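Putative thiosugar synthase (Amycolatopsis orientalis, PDB 4N6F) is a ThiG-family TIM-barrel enzyme that binds a sugar phosphate and probably adds sulfur from a sulfur-carrier protein to form a 2-thiosugar. Local coordinates at residues G29-D34 with I81-F86; A159-M164 with E185-P190; P190-G195 with A211-V216. All blocks are in the same frame, centred on the assembly; numbering follows the deposited sequence.

Contact 1: G29-D34 with I81-F86. With F6R (fructose -6-phosphate), chain F.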
loop_
_atom_site.group_PDB
_atom_site.type_symbol
_atom_site.label_atom_id
_atom_site.label_comp_id
_atom_site.label_asym_id
_atom_site.label_seq_id
_atom_site.Cartn_x
_atom_site.Cartn_y
_atom_site.Cartn_z
ATOM N N GLY A 29 -11.711 -9.265 11.768
ATOM C CA GLY A 29 -12.107 -9.521 13.141
ATOM C C GLY A 29 -13.554 -9.117 13.296
ATOM O O GLY A 29 -13.851 -8.005 13.738
ATOM N N ILE A 30 -14.442 -10.035 12.930
ATOM C CA ILE A 30 -15.880 -9.777 12.867
ATOM C C ILE A 30 -16.620 -10.100 14.160
ATOM O O ILE A 30 -17.810 -9.809 14.263
ATOM C CB ILE A 30 -16.568 -10.631 11.767
ATOM C CG1 ILE A 30 -16.339 -12.128 12.018
ATOM C CG2 ILE A 30 -16.080 -10.235 10.380
ATOM C CD1 ILE A 30 -17.325 -13.022 11.305
ATOM N N GLU A 31 -15.940 -10.708 15.135
ATOM C CA GLU A 31 -16.651 -11.384 16.232
ATOM C C GLU A 31 -17.637 -10.488 17.007
ATOM O O GLU A 31 -18.594 -10.998 17.583
ATOM C CB GLU A 31 -15.690 -12.146 17.185
ATOM C CG GLU A 31 -14.583 -11.342 17.866
ATOM C CD GLU A 31 -13.204 -11.605 17.257
ATOM O OE1 GLU A 31 -12.998 -11.208 16.094
ATOM O OE2 GLU A 31 -12.324 -12.194 17.939
ATOM N N GLN A 32 -17.431 -9.170 16.981
ATOM C CA GLN A 32 -18.338 -8.226 17.650
ATOM C C GLN A 32 -19.447 -7.665 16.749
ATOM O O GLN A 32 -20.357 -7.006 17.231
ATOM C CB GLN A 32 -17.536 -7.070 18.251
ATOM C CG GLN A 32 -16.597 -7.505 19.362
ATOM C CD GLN A 32 -16.071 -6.336 20.174
ATOM O OE1 GLN A 32 -15.674 -5.305 19.617
ATOM N NE2 GLN A 32 -16.059 -6.489 21.499
ATOM N N TYR A 33 -19.378 -7.941 15.450
ATOM C CA TYR A 33 -20.363 -7.437 14.489
ATOM C C TYR A 33 -21.673 -8.209 14.691
ATOM O O TYR A 33 -21.647 -9.439 14.758
ATOM C CB TYR A 33 -19.886 -7.678 13.048
ATOM C CG TYR A 33 -18.587 -7.016 12.594
ATOM C CD1 TYR A 33 -17.615 -6.569 13.497
ATOM C CD2 TYR A 33 -18.313 -6.884 11.234
ATOM C CE1 TYR A 33 -16.434 -5.991 13.055
ATOM C CE2 TYR A 33 -17.136 -6.313 10.785
ATOM C CZ TYR A 33 -16.198 -5.863 11.696
ATOM O OH TYR A 33 -15.031 -5.292 11.229
ATOM N N ASP A 34 -22.810 -7.517 14.782
ATOM C CA ASP A 34 -24.115 -8.220 14.855
ATOM C C ASP A 34 -25.023 -7.987 13.626
ATOM O O ASP A 34 -26.181 -8.423 13.618
ATOM C CB ASP A 34 -24.855 -7.923 16.184
ATOM C CG ASP A 34 -25.425 -6.503 16.266
ATOM O OD1 ASP A 34 -25.182 -5.677 15.357
ATOM O OD2 ASP A 34 -26.124 -6.211 17.262
ATOM N N ILE A 81 -12.575 -20.614 12.835
ATOM C CA ILE A 81 -11.718 -20.588 14.006
ATOM C C ILE A 81 -12.442 -19.915 15.162
ATOM O O ILE A 81 -13.193 -18.961 14.971
ATOM C CB ILE A 81 -10.346 -19.910 13.718
ATOM C CG1 ILE A 81 -10.454 -18.387 13.583
ATOM C CG2 ILE A 81 -9.721 -20.499 12.459
ATOM C CD1 ILE A 81 -9.111 -17.705 13.734
ATOM N N GLY A 82 -12.222 -20.425 16.362
ATOM C CA GLY A 82 -12.821 -19.835 17.545
ATOM C C GLY A 82 -12.017 -18.672 18.063
ATOM O O GLY A 82 -10.925 -18.372 17.565
ATOM N N THR A 83 -12.557 -18.025 19.081
ATOM C CA THR A 83 -11.911 -16.882 19.692
ATOM C C THR A 83 -12.139 -16.848 21.210
ATOM O O THR A 83 -13.142 -17.375 21.707
ATOM C CB THR A 83 -12.401 -15.566 19.056
ATOM O OG1 THR A 83 -11.811 -14.462 19.743
ATOM C CG2 THR A 83 -13.920 -15.449 19.132
ATOM N N THR A 84 -11.191 -16.242 21.928
ATOM C CA THR A 84 -11.332 -15.974 23.359
ATOM C C THR A 84 -11.369 -14.467 23.648
ATOM O O THR A 84 -11.229 -14.054 24.804
ATOM C CB THR A 84 -10.157 -16.562 24.169
ATOM O OG1 THR A 84 -8.958 -15.851 23.847
ATOM C CG2 THR A 84 -9.962 -18.042 23.889
ATOM N N SER A 85 -11.565 -13.641 22.618
ATOM C CA SER A 85 -11.481 -12.179 22.787
ATOM C C SER A 85 -12.588 -11.573 23.671
ATOM O O SER A 85 -12.452 -10.443 24.133
ATOM C CB SER A 85 -11.445 -11.466 21.430
ATOM O OG SER A 85 -12.681 -11.570 20.755
ATOM N N PHE A 86 -13.671 -12.310 23.897
ATOM C CA PHE A 86 -14.737 -11.842 24.788
ATOM C C PHE A 86 -14.419 -12.103 26.252
ATOM O O PHE A 86 -14.955 -11.431 27.129
ATOM C CB PHE A 86 -16.077 -12.463 24.400
ATOM C CG PHE A 86 -16.667 -11.858 23.166
ATOM C CD1 PHE A 86 -17.333 -10.641 23.231
ATOM C CD2 PHE A 86 -16.523 -12.477 21.933
ATOM C CE1 PHE A 86 -17.866 -10.062 22.089
ATOM C CE2 PHE A 86 -17.051 -11.902 20.790
ATOM C CZ PHE A 86 -17.724 -10.694 20.867
HETATM C C1 F6R F . -9.291 -10.372 18.297
HETATM C C2 F6R F . -10.109 -9.336 17.578
HETATM C C3 F6R F . -10.021 -7.865 17.904
HETATM C C4 F6R F . -8.734 -7.316 17.285
HETATM C C5 F6R F . -8.749 -5.786 17.216
HETATM C C6 F6R F . -7.790 -5.276 16.158
HETATM O O2 F6R F . -10.844 -9.674 16.648
HETATM O O3 F6R F . -10.058 -7.567 19.304
HETATM O O4 F6R F . -7.610 -7.732 18.077
HETATM O O5 F6R F . -10.051 -5.289 16.914
HETATM O O6 F6R F . -7.731 -3.858 16.256
HETATM P P F6R F . -8.515 -2.878 15.273
HETATM O O1P F6R F . -9.929 -2.956 15.765
HETATM O O2P F6R F . -8.335 -3.412 13.877
HETATM O O3P F6R F . -7.773 -1.590 15.493
#
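The phenyl ring of Phe86 runs alongside the aliphatic part of Glu31 but heads the other way, its CE2 3.9 Å from Glu31 CB. The contact lies at the C-terminal mouth of a TIM barrel, where the loop after strand 26-28 reaches across to the end of strand 79-83, with Thr54 packed against Glu31, Thr83 and Phe86. Glu31 O lies at the ring edge, close to its plane, 3.4 Å from Phe86 CZ, while Gln32 CG adds an oblique contact with the same ring atom. Because Glu31 CG sits between the backbone N and the carbonyl carbon (chi1 58°) and the chain bends at the next bond, the carboxylate swings clear of the ring, its plane 49° from that of the phenyl, and comes to lie by the hydroxyls of Thr83 and Ser85. Thr83 OG1 and Ser85 OG each donate to Glu31 OE2 at 2.9 Å, on its anti side and from opposite faces of the carboxylate plane, an arrangement that limits rotation of the group. Thr83 OG1 is itself held in an ST turn, accepting from Ser85 N at 3.0 Å. With OE2 occupied in this way, and weakly met by Lys110 as well, the other oxygen faces the bound fructose 6-phosphate: Glu31 OE1 stands 2.7 Å from F6R O2, and Ser85 CB packs 4.0 Å from F6R C1.

Contact 2: A159-M164 with E185-P190; sequences AALRVM and EQIGIP. With CA (calcium ion), chain E.
Pro190 O takes the backbone N-H of Leu161 at 2.9 Å in a nearly straight bond, 166° at the hydrogen, with the donor close to the line of the carbonyl bond. It is a parallel-sheet hydrogen bond at the N-terminal ends of two neighbouring barrel strands, 161-164 and 191-194, which helix 177-186 links into a beta-alpha-beta unit. The same carbonyl oxygen is brushed by the residue before the donor, since Ala160 CA lies 3.3 Å from Pro190 O; the Ala160 methyl also lies nearest this oxygen, with Pro190 CB a loose 4.3 Å from Ala160 CB. Pro190 CD meets Ala159 O at 3.4 Å; having no N-H, Pro190 can offer this carbonyl only carbon.

The connection from the helix adds the apolar half. Ile189 has chi1 at 52°, with CG1 tucked against its own backbone, which carries CD1 over the Ala160-Leu161 peptide, 3.9 Å from Ala160 C, and on to Leu161 CG at 4.2 Å. Leu161 CD1 also reaches Ile187 CG2, so two isoleucines of the connection lean on one leucine, which Ala150 and Leu153 of helix 147-156 back from the outside. Between those isoleucines the chain turns outward, and Gly188 O binds a calcium ion at 2.7 Å, with two waters on the same metal, while Gly188 N is held by Glu154. The contact is only partly buried, and its chemistry follows suit: one backbone bond and apolar packing round the buried Leu161 and Ile187 join strand to connection, whereas the exposed Gly188 leaves its carbonyl available to a metal ion and its waters.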
loop_
_atom_site.group_PDB
_atom_site.type_symbol
_atom_site.label_atom_id
_atom_site.label_comp_id
_atom_site.label_asym_id
_atom_site.label_seq_id
_atom_site.Cartn_x
_atom_site.Cartn_y
_atom_site.Cartn_z
ATOM N N ALA A 159 0.701 -21.947 15.964
ATOM C CA ALA A 159 0.623 -22.030 14.506
ATOM C C ALA A 159 1.102 -20.741 13.842
ATOM O O ALA A 159 1.792 -20.770 12.828
ATOM C CB ALA A 159 -0.806 -22.343 14.075
ATOM N N ALA A 160 0.716 -19.613 14.421
ATOM C CA ALA A 160 1.044 -18.296 13.895
ATOM C C ALA A 160 0.962 -17.308 15.051
ATOM O O ALA A 160 0.359 -17.608 16.086
ATOM C CB ALA A 160 0.071 -17.898 12.798
ATOM N N LEU A 161 1.583 -16.149 14.869
ATOM C CA LEU A 161 1.648 -15.109 15.887
ATOM C C LEU A 161 0.966 -13.866 15.392
ATOM O O LEU A 161 1.314 -13.355 14.338
ATOM C CB LEU A 161 3.102 -14.719 16.153
ATOM C CG LEU A 161 3.735 -15.070 17.479
ATOM C CD1 LEU A 161 5.085 -14.378 17.563
ATOM C CD2 LEU A 161 2.838 -14.635 18.636
ATOM N N ARG A 162 0.016 -13.364 16.155
ATOM C CA ARG A 162 -0.544 -12.052 15.883
ATOM C C ARG A 162 0.232 -11.064 16.745
ATOM O O ARG A 162 0.413 -11.285 17.951
ATOM C CB ARG A 162 -2.044 -12.029 16.181
ATOM C CG ARG A 162 -2.855 -12.996 15.316
ATOM C CD ARG A 162 -4.061 -13.581 16.053
ATOM N NE ARG A 162 -4.892 -12.521 16.613
ATOM C CZ ARG A 162 -5.466 -12.535 17.819
ATOM N NH1 ARG A 162 -6.170 -11.478 18.211
ATOM N NH2 ARG A 162 -5.341 -13.567 18.641
ATOM N N VAL A 163 0.714 -9.993 16.115
ATOM C CA VAL A 163 1.611 -9.035 16.766
ATOM C C VAL A 163 1.017 -7.625 16.663
ATOM O O VAL A 163 0.594 -7.205 15.593
ATOM C CB VAL A 163 3.017 -9.090 16.115
ATOM C CG1 VAL A 163 3.926 -8.015 16.675
ATOM C CG2 VAL A 163 3.642 -10.462 16.341
ATOM N N MET A 164 0.977 -6.905 17.783
ATOM C CA MET A 164 0.281 -5.624 17.844
ATOM C C MET A 164 1.074 -4.545 17.141
ATOM O O MET A 164 2.242 -4.341 17.441
ATOM C CB MET A 164 0.002 -5.208 19.286
ATOM C CG MET A 164 -0.582 -3.804 19.428
ATOM S SD MET A 164 -1.318 -3.473 21.045
ATOM C CE MET A 164 -3.038 -3.781 20.695
ATOM N N GLU A 185 11.988 -11.727 11.375
ATOM C CA GLU A 185 13.272 -12.361 11.010
ATOM C C GLU A 185 13.660 -13.485 11.964
ATOM O O GLU A 185 14.205 -14.489 11.538
ATOM C CB GLU A 185 14.415 -11.338 10.987
ATOM C CG GLU A 185 14.304 -10.301 9.878
ATOM C CD GLU A 185 15.392 -9.228 9.947
ATOM O OE1 GLU A 185 16.278 -9.306 10.826
ATOM O OE2 GLU A 185 15.357 -8.297 9.119
ATOM N N GLN A 186 13.380 -13.314 13.247
ATOM C CA GLN A 186 13.834 -14.259 14.279
ATOM C C GLN A 186 12.900 -15.439 14.514
ATOM O O GLN A 186 13.299 -16.450 15.095
ATOM C CB GLN A 186 14.040 -13.513 15.606
ATOM C CG GLN A 186 15.265 -12.612 15.612
ATOM C CD GLN A 186 16.552 -13.364 15.321
ATOM O OE1 GLN A 186 17.367 -12.912 14.528
ATOM N NE2 GLN A 186 16.735 -14.519 15.946
ATOM N N ILE A 187 11.656 -15.312 14.067
ATOM C CA ILE A 187 10.599 -16.269 14.397
ATOM C C ILE A 187 10.281 -17.135 13.181
ATOM O O ILE A 187 10.236 -16.651 12.072
ATOM C CB ILE A 187 9.351 -15.502 14.907
ATOM C CG1 ILE A 187 9.688 -14.766 16.211
ATOM C CG2 ILE A 187 8.165 -16.417 15.130
ATOM C CD1 ILE A 187 10.226 -15.636 17.330
ATOM N N GLY A 188 10.092 -18.429 13.404
ATOM C CA GLY A 188 9.852 -19.375 12.325
ATOM C C GLY A 188 8.392 -19.591 11.972
ATOM O O GLY A 188 8.088 -20.283 11.008
ATOM N N ILE A 189 7.474 -19.018 12.736
ATOM C CA ILE A 189 6.057 -19.175 12.406
ATOM C C ILE A 189 5.541 -17.897 11.755
ATOM O O ILE A 189 6.078 -16.819 11.998
ATOM C CB ILE A 189 5.209 -19.581 13.622
ATOM C CG1 ILE A 189 5.431 -18.649 14.799
ATOM C CG2 ILE A 189 5.549 -21.013 14.027
ATOM C CD1 ILE A 189 4.425 -18.853 15.911
ATOM N N PRO A 190 4.502 -18.014 10.919
ATOM C CA PRO A 190 3.966 -16.825 10.278
ATOM C C PRO A 190 3.484 -15.766 11.282
ATOM O O PRO A 190 2.948 -16.113 12.337
ATOM C CB PRO A 190 2.785 -17.366 9.468
ATOM C CG PRO A 190 3.107 -18.793 9.232
ATOM C CD PRO A 190 3.800 -19.231 10.483
HETATM CA CA CA E . 8.123 -22.945 11.371
HETATM O O HOH W 1 8.256 -25.150 11.817
HETATM O O HOH W 2 8.724 -22.994 13.867
#

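Contact 3: P190-G195 with A211-V216; sequences PVVVEG and ASATLV. With F6R (fructose -6-phosphate), chain F.
Strands 191-194 and 213-216, joined through helix 200-208, form a beta-alpha-beta crossover that makes up the seventh and eighth staves of the barrel. They run parallel with a 32° twist. Three backbone bonds knit them: Ser212 N to Val191 O at 2.8 Å, Val193 N to Ala213 O and Leu215 N to Val193 O. At the N-terminal end of the pair a water accepts from Val191 N and bonds to Ser212 OG, which also touches Pro190 CB.

The two faces of the pair are put to different uses. Val193 and Thr214 turn to helix 200-208, both touching Ala206, and Val193 CG2 packs 3.6 Å from Ala211 CB. On the other face Val192 CG1 meets Leu215 CB at 4.1 Å, next to Leu27 of strand 26-28. Glu194, on this inner face, lies alongside Leu215, both chains heading in one direction. Its chain is fully extended (chi1 178°, chi2 176°), lifting the carboxylate along the isobutyl group, with OE2 3.5 Å from Leu215 CD1, into the pocket. There Glu194 OE1 accepts from F6R O4 at 2.5 Å, and Arg162 takes OE2 in a salt bridge, so each oxygen has its own partner. Shortened to an alanine here, the side chain would probably leave the O4 hydroxyl without its acceptor and Arg162 NE without its carboxylate, and open a gap beside Leu215.

Beyond Glu194 a second water accepts from Gly195 N and donates to Leu215 O and, at 2.6 Å, to F6R O2P. Holding a phosphate above the ends of strands seven and eight is characteristic of phosphate-binding TIM barrels.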
loop_
_atom_site.group_PDB
_atom_site.type_symbol
_atom_site.label_atom_id
_atom_site.label_comp_id
_atom_site.label_asym_id
_atom_site.label_seq_id
_atom_site.Cartn_x
_atom_site.Cartn_y
_atom_site.Cartn_z
ATOM N N PRO A 190 4.502 -18.014 10.919
ATOM C CA PRO A 190 3.966 -16.825 10.278
ATOM C C PRO A 190 3.484 -15.766 11.282
ATOM O O PRO A 190 2.948 -16.113 12.337
ATOM C CB PRO A 190 2.785 -17.366 9.468
ATOM C CG PRO A 190 3.107 -18.793 9.232
ATOM C CD PRO A 190 3.800 -19.231 10.483
ATOM N N VAL A 191 3.697 -14.501 10.932
ATOM C CA VAL A 191 3.278 -13.362 11.726
ATOM C C VAL A 191 2.127 -12.624 11.027
ATOM O O VAL A 191 2.190 -12.328 9.823
ATOM C CB VAL A 191 4.465 -12.403 11.995
ATOM C CG1 VAL A 191 4.002 -11.075 12.578
ATOM C CG2 VAL A 191 5.460 -13.052 12.943
ATOM N N VAL A 192 1.069 -12.381 11.796
ATOM C CA VAL A 192 -0.084 -11.589 11.386
ATOM C C VAL A 192 0.007 -10.256 12.131
ATOM O O VAL A 192 0.052 -10.229 13.368
ATOM C CB VAL A 192 -1.424 -12.283 11.759
ATOM C CG1 VAL A 192 -2.622 -11.416 11.388
ATOM C CG2 VAL A 192 -1.552 -13.653 11.098
ATOM N N VAL A 193 0.050 -9.155 11.392
ATOM C CA VAL A 193 0.053 -7.826 12.013
ATOM C C VAL A 193 -1.391 -7.414 12.331
ATOM O O VAL A 193 -2.299 -7.597 11.515
ATOM C CB VAL A 193 0.767 -6.778 11.128
ATOM C CG1 VAL A 193 0.613 -5.372 11.689
ATOM C CG2 VAL A 193 2.246 -7.117 11.033
ATOM N N GLU A 194 -1.598 -6.879 13.536
ATOM C CA GLU A 194 -2.944 -6.644 14.045
ATOM C C GLU A 194 -2.956 -5.540 15.100
ATOM O O GLU A 194 -2.018 -5.402 15.887
ATOM C CB GLU A 194 -3.491 -7.950 14.630
ATOM C CG GLU A 194 -4.880 -7.875 15.264
ATOM C CD GLU A 194 -5.380 -9.236 15.724
ATOM O OE1 GLU A 194 -6.334 -9.285 16.541
ATOM O OE2 GLU A 194 -4.810 -10.273 15.284
ATOM N N GLY A 195 -4.036 -4.761 15.110
ATOM C CA GLY A 195 -4.234 -3.724 16.108
ATOM C C GLY A 195 -3.858 -2.352 15.589
ATOM O O GLY A 195 -2.695 -2.082 15.276
ATOM N N ALA A 211 5.253 -9.595 7.117
ATOM C CA ALA A 211 4.029 -10.191 7.677
ATOM C C ALA A 211 3.391 -11.105 6.626
ATOM O O ALA A 211 3.471 -10.831 5.426
ATOM C CB ALA A 211 3.044 -9.126 8.119
ATOM N N SER A 212 2.804 -12.205 7.082
ATOM C CA SER A 212 2.100 -13.126 6.187
ATOM C C SER A 212 0.674 -12.653 5.962
ATOM O O SER A 212 0.041 -13.029 4.970
ATOM C CB SER A 212 2.071 -14.536 6.777
ATOM O OG SER A 212 3.378 -15.062 6.860
ATOM N N ALA A 213 0.160 -11.856 6.899
ATOM C CA ALA A 213 -1.200 -11.349 6.807
ATOM C C ALA A 213 -1.423 -10.210 7.793
ATOM O O ALA A 213 -0.565 -9.904 8.647
ATOM C CB ALA A 213 -2.202 -12.473 7.074
ATOM N N THR A 214 -2.595 -9.600 7.661
ATOM C CA THR A 214 -3.030 -8.523 8.522
ATOM C C THR A 214 -4.451 -8.805 8.987
ATOM O O THR A 214 -5.277 -9.275 8.208
ATOM C CB THR A 214 -3.018 -7.194 7.750
ATOM O OG1 THR A 214 -1.712 -6.987 7.209
ATOM C CG2 THR A 214 -3.353 -6.031 8.658
ATOM N N LEU A 215 -4.733 -8.524 10.254
ATOM C CA LEU A 215 -6.088 -8.644 10.768
ATOM C C LEU A 215 -6.619 -7.243 10.962
ATOM O O LEU A 215 -5.992 -6.422 11.630
ATOM C CB LEU A 215 -6.144 -9.429 12.073
ATOM C CG LEU A 215 -7.570 -9.777 12.530
ATOM C CD1 LEU A 215 -7.608 -11.110 13.273
ATOM C CD2 LEU A 215 -8.192 -8.688 13.389
ATOM N N VAL A 216 -7.747 -6.977 10.359
ATOM C CA VAL A 216 -8.392 -5.703 10.443
ATOM C C VAL A 216 -9.792 -5.830 11.002
ATOM O O VAL A 216 -10.419 -6.827 10.847
ATOM C CB VAL A 216 -8.416 -4.979 9.104
ATOM C CG1 VAL A 216 -7.017 -4.818 8.587
ATOM C CG2 VAL A 216 -9.259 -5.699 8.096
HETATM C C1 F6R F . -9.291 -10.372 18.297
HETATM C C2 F6R F . -10.109 -9.336 17.578
HETATM C C3 F6R F . -10.021 -7.865 17.904
HETATM C C4 F6R F . -8.734 -7.316 17.285
HETATM C C5 F6R F . -8.749 -5.786 17.216
HETATM C C6 F6R F . -7.790 -5.276 16.158
HETATM O O2 F6R F . -10.844 -9.674 16.648
HETATM O O3 F6R F . -10.058 -7.567 19.304
HETATM O O4 F6R F . -7.610 -7.732 18.077
HETATM O O5 F6R F . -10.051 -5.289 16.914
HETATM O O6 F6R F . -7.731 -3.858 16.256
HETATM P P F6R F . -8.515 -2.878 15.273
HETATM O O1P F6R F . -9.929 -2.956 15.765
HETATM O O2P F6R F . -8.335 -3.412 13.877
HETATM O O3P F6R F . -7.773 -1.590 15.493
HETATM O O HOH W 3 5.145 -13.975 8.349
HETATM O O HOH W 4 -5.911 -4.099 13.185
#

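Taken together, the three contacts illustrate how a barrel closes around a bound sugar phosphate. Contacts 1 and 3, with centres about 16 Å apart, meet where the first and last strands adjoin: Gly29 N lies 2.9 Å from Val216 O, probably a hydrogen bond that closes the barrel. Both touch fructose 6-phosphate, contact 1 near its keto end and contact 3 at O4 and the phosphate. Contact 2 shares Pro190 with contact 3, their centres about 9 Å apart; its touching residues lie near the N-terminal ends of the strands, yet Arg162, farther along its strand, lines the pocket, with NE 2.6 Å from Glu194 OE2. Contacts 1 and 2 do not touch, lying about 21 Å apart between centres.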